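Local coordinates for cellulase (Bacillus sp. BG-CS10, PDB 5E09), which hydrolyses cellulose, probably at internal beta-1,4-glucosidic bonds, as a halophilic, three-module family 5 glycoside hydrolase with a family 46 carbohydrate-binding module, at residues G157-N162 with T194-T199; E45-I50 with E94-M99; Q86-A91 with V98-H103. One frame throughout, in Å; residues are numbered along the deposited sequence.

Contact 1 (G157-N162 with T194-T199); sequences GEIQEN and TLETAT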
loop_
_atom_site.group_PDB
_atom_site.type_symbol
_atom_site.label_atom_id
_atom_site.label_comp_id
_atom_site.label_asym_id
_atom_site.label_seq_id
_atom_site.Cartn_x
_atom_site.Cartn_y
_atom_site.Cartn_z
ATOM N N GLY A 157 19.344 14.844 12.725
ATOM C CA GLY A 157 18.797 13.685 12.053
ATOM C C GLY A 157 17.316 13.547 12.326
ATOM O O GLY A 157 16.728 14.331 13.073
ATOM N N GLU A 158 16.715 12.534 11.722
ATOM C CA GLU A 158 15.275 12.360 11.779
ATOM C C GLU A 158 14.816 11.794 13.127
ATOM O O GLU A 158 13.646 11.914 13.490
ATOM C CB GLU A 158 14.832 11.457 10.629
ATOM C CG GLU A 158 13.391 11.640 10.220
ATOM C CD GLU A 158 12.995 10.663 9.150
ATOM O OE1 GLU A 158 13.406 9.489 9.248
ATOM O OE2 GLU A 158 12.281 11.063 8.209
ATOM N N ILE A 159 15.744 11.173 13.856
ATOM C CA ILE A 159 15.467 10.595 15.175
ATOM C C ILE A 159 16.489 11.069 16.217
ATOM O O ILE A 159 17.695 11.077 15.950
ATOM C CB ILE A 159 15.490 9.041 15.144
ATOM C CG1 ILE A 159 14.699 8.492 13.953
ATOM C CG2 ILE A 159 14.971 8.471 16.443
ATOM C CD1 ILE A 159 13.214 8.745 14.004
ATOM N N GLN A 160 16.009 11.468 17.394
ATOM C CA GLN A 160 16.885 11.814 18.520
ATOM C C GLN A 160 16.190 11.529 19.861
ATOM O O GLN A 160 15.046 11.075 19.883
ATOM C CB GLN A 160 17.331 13.282 18.419
ATOM C CG GLN A 160 16.255 14.246 17.920
ATOM C CD GLN A 160 16.831 15.531 17.326
ATOM O OE1 GLN A 160 17.702 15.488 16.456
ATOM N NE2 GLN A 160 16.337 16.677 17.786
ATOM N N GLU A 161 16.882 11.788 20.970
ATOM C CA GLU A 161 16.418 11.371 22.302
ATOM C C GLU A 161 15.193 12.140 22.811
ATOM O O GLU A 161 14.228 11.550 23.352
ATOM C CB GLU A 161 17.560 11.511 23.318
ATOM C CG GLU A 161 18.731 10.552 23.099
ATOM C CD GLU A 161 19.874 10.770 24.080
ATOM O OE1 GLU A 161 19.851 11.785 24.812
ATOM O OE2 GLU A 161 20.799 9.926 24.113
ATOM N N ASN A 162 15.232 13.461 22.651
ATOM C CA ASN A 162 14.124 14.290 23.102
ATOM C C ASN A 162 12.855 13.952 22.328
ATOM O O ASN A 162 11.750 14.187 22.815
ATOM C CB ASN A 162 14.450 15.787 22.980
ATOM C CG ASN A 162 15.034 16.165 21.628
ATOM O OD1 ASN A 162 15.147 15.335 20.725
ATOM N ND2 ASN A 162 15.390 17.434 21.479
ATOM N N THR A 194 4.686 3.414 17.831
ATOM C CA THR A 194 6.114 3.662 17.867
ATOM C C THR A 194 6.349 5.010 17.200
ATOM O O THR A 194 5.457 5.539 16.532
ATOM C CB THR A 194 6.926 2.574 17.132
ATOM O OG1 THR A 194 6.433 2.434 15.793
ATOM C CG2 THR A 194 6.819 1.231 17.847
ATOM N N LEU A 195 7.540 5.568 17.388
ATOM C CA LEU A 195 7.939 6.785 16.694
ATOM C C LEU A 195 7.872 6.576 15.184
ATOM O O LEU A 195 8.462 5.627 14.662
ATOM C CB LEU A 195 9.353 7.196 17.119
ATOM C CG LEU A 195 9.817 8.590 16.692
ATOM C CD1 LEU A 195 8.926 9.666 17.303
ATOM C CD2 LEU A 195 11.265 8.803 17.089
ATOM N N GLU A 196 7.134 7.454 14.499
ATOM C CA GLU A 196 6.920 7.379 13.047
ATOM C C GLU A 196 6.199 6.097 12.624
ATOM O O GLU A 196 6.239 5.716 11.451
ATOM C CB GLU A 196 8.254 7.486 12.299
ATOM C CG GLU A 196 8.854 8.873 12.273
ATOM C CD GLU A 196 10.279 8.883 11.744
ATOM O OE1 GLU A 196 10.831 7.789 11.500
ATOM O OE2 GLU A 196 10.849 9.985 11.579
ATOM N N THR A 197 5.537 5.451 13.586
ATOM C CA THR A 197 5.005 4.091 13.437
ATOM C C THR A 197 5.970 3.163 12.706
ATOM O O THR A 197 5.545 2.324 11.921
ATOM C CB THR A 197 3.645 4.068 12.693
ATOM O OG1 THR A 197 3.801 4.591 11.367
ATOM C CG2 THR A 197 2.596 4.879 13.449
ATOM N N ALA A 198 7.266 3.319 12.968
ATOM C CA ALA A 198 8.290 2.508 12.313
ATOM C C ALA A 198 8.660 1.295 13.166
ATOM O O ALA A 198 8.190 1.154 14.291
ATOM C CB ALA A 198 9.519 3.348 12.019
ATOM N N THR A 199 9.518 0.426 12.641
ATOM C CA THR A 199 9.715 -0.881 13.257
ATOM C C THR A 199 11.149 -1.194 13.676
ATOM O O THR A 199 11.483 -2.355 13.906
ATOM C CB THR A 199 9.235 -2.001 12.309
ATOM O OG1 THR A 199 10.042 -2.013 11.122
ATOM C CG2 THR A 199 7.777 -1.783 11.928
#
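Ile159 and Leu195 meet tip to tip: CD1 of Ile159 lies 3.6 Å from CD2 of Leu195, and the other branch, Ile159 CG2, touches the same methyl at 3.8 Å. This is the tight, apolar part of the contact. Leu195 is buried, backed by Leu203 of helix 201-214 and by His164 and Leu167 of helix 161-181. Ile159 CD1 also sits 3.6 Å from both OE1 and OE2 of Glu196, and so links the apolar and acidic parts.

The outer side is looser and polar. With CG opposite its backbone N (chi1 -156°) and an extended chain, exposed Glu158 reaches across to Glu196 and meets it with aliphatic as well as acidic atoms: CG and CD of Glu158 each lie 3.3 Å from Glu196 OE2. The carboxylates are turned 78° against each other, and Glu158 OE1 comes within 3.5 Å of Glu196 OE2. Two acceptors this close cannot bond unless one carries a proton, so the pair may somewhat favour protonation of one acid; Arg151 touches the Glu196 side chain and might partly offset the charge.

Glu196 is presented by a type II beta turn, in which Thr197 N bonds to Thr194 O (2.9 Å); Thr194 OG1 donates to the Ala198 carbonyl O. The contact thus joins the loop following strand 190-193 to the segment leading into helix 161-181, a packing of loops at the C-terminal end of the strands, the end that bears the active site in (beta/alpha)8 barrels.

Contact 2 (E45-I50 with E94-M99); sequences ELIKTI and EDLYVM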
loop_
_atom_site.group_PDB
_atom_site.type_symbol
_atom_site.label_atom_id
_atom_site.label_comp_id
_atom_site.label_asym_id
_atom_site.label_seq_id
_atom_site.Cartn_x
_atom_site.Cartn_y
_atom_site.Cartn_z
ATOM N N GLU A 45 -24.011 3.150 3.234
ATOM C CA GLU A 45 -23.770 2.032 2.336
ATOM C C GLU A 45 -22.285 1.730 2.204
ATOM O O GLU A 45 -21.908 0.586 1.959
ATOM C CB GLU A 45 -24.388 2.312 0.959
ATOM C CG GLU A 45 -25.905 2.415 0.948
ATOM C CD GLU A 45 -26.420 3.806 1.301
ATOM O OE1 GLU A 45 -25.601 4.701 1.616
ATOM O OE2 GLU A 45 -27.656 4.000 1.277
ATOM N N LEU A 46 -21.444 2.750 2.365
ATOM C CA LEU A 46 -19.997 2.541 2.370
ATOM C C LEU A 46 -19.593 1.621 3.518
ATOM O O LEU A 46 -18.926 0.595 3.319
ATOM C CB LEU A 46 -19.259 3.874 2.481
ATOM C CG LEU A 46 -17.738 3.779 2.365
ATOM C CD1 LEU A 46 -17.373 3.111 1.061
ATOM C CD2 LEU A 46 -17.091 5.151 2.455
ATOM N N ILE A 47 -20.017 1.997 4.719
ATOM C CA ILE A 47 -19.751 1.221 5.923
ATOM C C ILE A 47 -20.314 -0.191 5.809
ATOM O O ILE A 47 -19.619 -1.188 6.091
ATOM C CB ILE A 47 -20.349 1.912 7.165
ATOM C CG1 ILE A 47 -19.942 3.385 7.202
ATOM C CG2 ILE A 47 -19.924 1.201 8.438
ATOM C CD1 ILE A 47 -18.440 3.618 7.226
ATOM N N LYS A 48 -21.573 -0.279 5.387
ATOM C CA LYS A 48 -22.216 -1.580 5.245
ATOM C C LYS A 48 -21.470 -2.446 4.234
ATOM O O LYS A 48 -21.343 -3.652 4.419
ATOM C CB LYS A 48 -23.683 -1.428 4.832
ATOM C CG LYS A 48 -24.313 -2.725 4.338
ATOM C CD LYS A 48 -25.828 -2.689 4.358
ATOM C CE LYS A 48 -26.395 -3.904 3.647
ATOM N NZ LYS A 48 -25.692 -4.176 2.355
ATOM N N THR A 49 -20.968 -1.826 3.172
ATOM C CA THR A 49 -20.220 -2.555 2.157
ATOM C C THR A 49 -18.938 -3.123 2.754
ATOM O O THR A 49 -18.612 -4.294 2.553
ATOM C CB THR A 49 -19.858 -1.665 0.961
ATOM O OG1 THR A 49 -21.046 -1.074 0.414
ATOM C CG2 THR A 49 -19.148 -2.486 -0.108
ATOM N N ILE A 50 -18.217 -2.285 3.493
ATOM C CA ILE A 50 -16.990 -2.729 4.145
ATOM C C ILE A 50 -17.250 -3.922 5.068
ATOM O O ILE A 50 -16.459 -4.871 5.110
ATOM C CB ILE A 50 -16.336 -1.581 4.940
ATOM C CG1 ILE A 50 -15.801 -0.520 3.969
ATOM C CG2 ILE A 50 -15.226 -2.101 5.843
ATOM C CD1 ILE A 50 -14.887 -1.077 2.893
ATOM N N GLU A 94 -22.859 -1.994 12.504
ATOM C CA GLU A 94 -22.492 -3.117 11.645
ATOM C C GLU A 94 -21.650 -4.142 12.392
ATOM O O GLU A 94 -21.113 -5.070 11.782
ATOM C CB GLU A 94 -21.731 -2.629 10.413
ATOM C CG GLU A 94 -22.545 -1.740 9.495
ATOM C CD GLU A 94 -23.683 -2.487 8.822
ATOM O OE1 GLU A 94 -23.593 -3.729 8.698
ATOM O OE2 GLU A 94 -24.672 -1.835 8.422
ATOM N N ASP A 95 -21.537 -3.954 13.707
ATOM C CA ASP A 95 -20.755 -4.822 14.593
ATOM C C ASP A 95 -19.256 -4.776 14.268
ATOM O O ASP A 95 -18.516 -5.716 14.559
ATOM C CB ASP A 95 -21.271 -6.267 14.532
ATOM C CG ASP A 95 -22.626 -6.433 15.201
ATOM O OD1 ASP A 95 -23.035 -5.517 15.951
ATOM O OD2 ASP A 95 -23.281 -7.475 14.973
ATOM N N LEU A 96 -18.812 -3.677 13.670
ATOM C CA LEU A 96 -17.391 -3.478 13.414
ATOM C C LEU A 96 -16.677 -2.952 14.654
ATOM O O LEU A 96 -17.280 -2.262 15.474
ATOM C CB LEU A 96 -17.177 -2.502 12.252
ATOM C CG LEU A 96 -17.696 -2.898 10.871
ATOM C CD1 LEU A 96 -17.598 -1.712 9.913
ATOM C CD2 LEU A 96 -16.909 -4.080 10.349
ATOM N N TYR A 97 -15.399 -3.288 14.795
ATOM C CA TYR A 97 -14.537 -2.565 15.722
ATOM C C TYR A 97 -14.109 -1.281 15.026
ATOM O O TYR A 97 -13.945 -1.270 13.804
ATOM C CB TYR A 97 -13.312 -3.382 16.115
ATOM C CG TYR A 97 -13.587 -4.619 16.940
ATOM C CD1 TYR A 97 -13.938 -5.825 16.333
ATOM C CD2 TYR A 97 -13.449 -4.598 18.323
ATOM C CE1 TYR A 97 -14.164 -6.968 17.084
ATOM C CE2 TYR A 97 -13.676 -5.734 19.083
ATOM C CZ TYR A 97 -14.034 -6.916 18.459
ATOM O OH TYR A 97 -14.260 -8.045 19.215
ATOM N N VAL A 98 -13.941 -0.205 15.792
ATOM C CA VAL A 98 -13.540 1.087 15.236
ATOM C C VAL A 98 -12.307 1.645 15.952
ATOM O O VAL A 98 -12.215 1.575 17.174
ATOM C CB VAL A 98 -14.686 2.115 15.331
ATOM C CG1 VAL A 98 -14.263 3.460 14.740
ATOM C CG2 VAL A 98 -15.921 1.584 14.631
HETATM N N MSE A 99 -11.355 2.174 15.185
HETATM C CA MSE A 99 -10.201 2.872 15.749
HETATM C C MSE A 99 -10.257 4.340 15.339
HETATM O O MSE A 99 -10.372 4.651 14.149
HETATM C CB MSE A 99 -8.874 2.240 15.290
HETATM C CG MSE A 99 -7.636 2.973 15.824
HETATM SE SE MSE A 99 -5.898 2.254 15.269
HETATM C CE MSE A 99 -6.296 0.347 15.499
#
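In the outer layer of the (beta/alpha)8 barrel, where helix 44-52 lies beside the turn joining helix 78-93 to strand 97-100, Ile47 and Lys48 meet Glu94 and Leu96. The apolar part centres on Ile47, whose CG2 branch touches CD1 of Leu96 at 4.0 Å and CG of Glu94 at 4.1 Å. The turn is a Schellman motif: Asp95 adopts positive phi, Leu96 N returns to Ala91 O and Asp95 N to Leu92 O, ending the helix and bringing the next strand in with Leu96 pointing toward helix 44-52. Glu94 is bent at chi2 (-67°), which lays its carboxylate across the backbone end of Lys48. There OE2 of Glu94 is 3.7 Å from Lys48 CB, a van der Waals contact of the carboxylate oxygen with the methylene, while Lys48 NZ remains 6.6 Å from that oxygen. The charge of Glu94 is met instead by Arg44, which forms a salt bridge to OE2 from the start of helix 44-52. Were Glu94 replaced by an alanine, Arg44 would probably lose this salt-bridge mate and a gap would be likely to open beside Ile47 CG2 and Lys48 CB. Ile47 also packs on Val87 and Ala91 of helix 78-93.

Contact 3 (Q86-A91 with V98-H103); sequences QVIDWA and VMLNLH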
loop_
_atom_site.group_PDB
_atom_site.type_symbol
_atom_site.label_atom_id
_atom_site.label_comp_id
_atom_site.label_asym_id
_atom_site.label_seq_id
_atom_site.Cartn_x
_atom_site.Cartn_y
_atom_site.Cartn_z
ATOM N N GLN A 86 -21.343 10.109 13.849
ATOM C CA GLN A 86 -22.357 9.363 13.122
ATOM C C GLN A 86 -21.724 8.194 12.382
ATOM O O GLN A 86 -22.240 7.075 12.416
ATOM C CB GLN A 86 -23.109 10.265 12.143
ATOM C CG GLN A 86 -24.049 9.492 11.231
ATOM C CD GLN A 86 -25.441 10.085 11.177
ATOM O OE1 GLN A 86 -25.608 11.300 11.080
ATOM N NE2 GLN A 86 -26.452 9.225 11.254
ATOM N N VAL A 87 -20.599 8.446 11.720
ATOM C CA VAL A 87 -19.931 7.371 10.994
ATOM C C VAL A 87 -19.517 6.269 11.966
ATOM O O VAL A 87 -19.733 5.068 11.705
ATOM C CB VAL A 87 -18.714 7.878 10.227
ATOM C CG1 VAL A 87 -17.923 6.707 9.659
ATOM C CG2 VAL A 87 -19.157 8.817 9.122
ATOM N N ILE A 88 -18.958 6.684 13.102
ATOM C CA ILE A 88 -18.579 5.731 14.144
ATOM C C ILE A 88 -19.777 4.892 14.619
ATOM O O ILE A 88 -19.657 3.680 14.844
ATOM C CB ILE A 88 -17.935 6.460 15.344
ATOM C CG1 ILE A 88 -16.581 7.038 14.929
ATOM C CG2 ILE A 88 -17.777 5.518 16.530
ATOM C CD1 ILE A 88 -15.874 7.809 16.019
ATOM N N ASP A 89 -20.933 5.537 14.756
ATOM C CA ASP A 89 -22.147 4.845 15.180
ATOM C C ASP A 89 -22.571 3.823 14.139
ATOM O O ASP A 89 -22.908 2.695 14.483
ATOM C CB ASP A 89 -23.285 5.837 15.438
ATOM C CG ASP A 89 -23.060 6.666 16.686
ATOM O OD1 ASP A 89 -22.237 6.255 17.534
ATOM O OD2 ASP A 89 -23.711 7.724 16.826
ATOM N N TRP A 90 -22.553 4.229 12.872
ATOM C CA TRP A 90 -22.869 3.331 11.765
ATOM C C TRP A 90 -21.998 2.084 11.793
ATOM O O TRP A 90 -22.487 0.961 11.634
ATOM C CB TRP A 90 -22.684 4.044 10.427
ATOM C CG TRP A 90 -23.743 5.046 10.111
ATOM C CD1 TRP A 90 -24.971 5.160 10.693
ATOM C CD2 TRP A 90 -23.669 6.079 9.123
ATOM N NE1 TRP A 90 -25.668 6.199 10.125
ATOM C CE2 TRP A 90 -24.888 6.781 9.160
ATOM C CE3 TRP A 90 -22.690 6.474 8.209
ATOM C CZ2 TRP A 90 -25.154 7.860 8.322
ATOM C CZ3 TRP A 90 -22.953 7.548 7.378
ATOM C CH2 TRP A 90 -24.177 8.229 7.440
ATOM N N ALA A 91 -20.701 2.296 11.998
ATOM C CA ALA A 91 -19.748 1.197 12.008
ATOM C C ALA A 91 -19.955 0.283 13.215
ATOM O O ALA A 91 -19.825 -0.934 13.106
ATOM C CB ALA A 91 -18.325 1.736 11.975
ATOM N N VAL A 98 -13.941 -0.205 15.792
ATOM C CA VAL A 98 -13.540 1.087 15.236
ATOM C C VAL A 98 -12.307 1.645 15.952
ATOM O O VAL A 98 -12.215 1.575 17.174
ATOM C CB VAL A 98 -14.686 2.115 15.331
ATOM C CG1 VAL A 98 -14.263 3.460 14.740
ATOM C CG2 VAL A 98 -15.921 1.584 14.631
HETATM N N MSE A 99 -11.355 2.174 15.185
HETATM C CA MSE A 99 -10.201 2.872 15.749
HETATM C C MSE A 99 -10.257 4.340 15.339
HETATM O O MSE A 99 -10.372 4.651 14.149
HETATM C CB MSE A 99 -8.874 2.240 15.290
HETATM C CG MSE A 99 -7.636 2.973 15.824
HETATM SE SE MSE A 99 -5.898 2.254 15.269
HETATM C CE MSE A 99 -6.296 0.347 15.499
ATOM N N LEU A 100 -10.188 5.234 16.323
ATOM C CA LEU A 100 -10.249 6.679 16.069
ATOM C C LEU A 100 -8.969 7.384 16.532
ATOM O O LEU A 100 -8.432 7.057 17.596
ATOM C CB LEU A 100 -11.462 7.285 16.773
ATOM C CG LEU A 100 -11.656 8.793 16.642
ATOM C CD1 LEU A 100 -12.033 9.149 15.220
ATOM C CD2 LEU A 100 -12.699 9.307 17.626
ATOM N N ASN A 101 -8.475 8.345 15.748
ATOM C CA ASN A 101 -7.221 9.017 16.109
ATOM C C ASN A 101 -7.172 10.529 15.912
ATOM O O ASN A 101 -8.176 11.164 15.594
ATOM C CB ASN A 101 -6.049 8.390 15.335
ATOM C CG ASN A 101 -6.033 8.733 13.843
ATOM O OD1 ASN A 101 -6.694 9.668 13.373
ATOM N ND2 ASN A 101 -5.240 7.976 13.092
ATOM N N LEU A 102 -5.932 11.014 15.936
ATOM C CA LEU A 102 -5.532 12.362 15.592
ATOM C C LEU A 102 -4.668 11.902 14.410
ATOM O O LEU A 102 -3.847 11.002 14.589
ATOM C CB LEU A 102 -4.672 12.978 16.688
ATOM C CG LEU A 102 -5.321 13.105 18.067
ATOM C CD1 LEU A 102 -4.330 13.660 19.079
ATOM C CD2 LEU A 102 -6.567 13.975 17.997
ATOM N N HIS A 103 -4.819 12.502 13.245
ATOM C CA HIS A 103 -4.050 12.058 12.098
ATOM C C HIS A 103 -2.968 12.978 11.570
ATOM O O HIS A 103 -1.871 12.911 12.024
ATOM C CB HIS A 103 -4.976 11.617 10.981
ATOM C CG HIS A 103 -4.379 10.608 10.065
ATOM N ND1 HIS A 103 -4.258 9.287 10.401
ATOM C CD2 HIS A 103 -3.881 10.724 8.821
ATOM C CE1 HIS A 103 -3.703 8.634 9.409
ATOM N NE2 HIS A 103 -3.477 9.483 8.432
#
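Leu100 turns its CG opposite its backbone N (chi1 178°), which sets both methyls where Ile88 CD1 can reach them, while Ile88 straightens at chi2 (178°) and extends that methyl to meet them. The two side chains cross at about a right angle, with Ile88 CD1 3.9 Å from Leu100 CD2 and 4.1 Å from Leu100 CD1, so the isoleucine tip rests against the fork of the leucine. Val98, two residues earlier on the same face of the strand, divides its branches between two helix residues. Its CG2 presses on CB of Ala91 at 3.6 Å, the closest side-chain approach here, and its CG1 lies 4.3 Å from CG1 of Ile88. All four residues are buried and the contact is wholly apolar; Leu142 of the neighbouring strand 142-145 touches both Ile88 and Val98.

The alternate residues Met99 (selenomethionine here) and Asn101 do not touch the helix segment. Asn101 ND2 bonds to His103 ND1 at 3.2 Å, the donor lying nearly in the imidazole plane, and Asn101 OD1 accepts from Val62 N; these bonds help fix the rotation of the amide.

Axes of helix 86-91 and strand 98-100 approach to 9.6 Å and run nearly antiparallel, at 158°. Strand 57-60, helix 78-93 and strand 97-100 form a beta-alpha-beta unit, and this layer of aliphatic side chains between its helix and its second strand is the helix-on-sheet packing of a (beta/alpha)8 barrel.

All three contacts belong to the eight-stranded parallel barrel of the family 5 module. Contacts 2 and 3 are neighbours, their centres 10 Å apart, and both end on strand 97-100, sharing Val98 and Met99. They also touch directly, Ile47 against Ala91, so helices 44-52 and 78-93 meet near strand 97-100, the third of the barrel. Contact 1 comes later in the chain, after both have closed, and joins the loop after strand 190-193 to the lead-in of helix 161-181. Its centre is 32 Å from that of contact 2 and 27 Å from that of contact 3. Contacts 2 and 3 thus pack outer helices against the barrel and its connecting turn, and contact 1 joins loops beyond its strands.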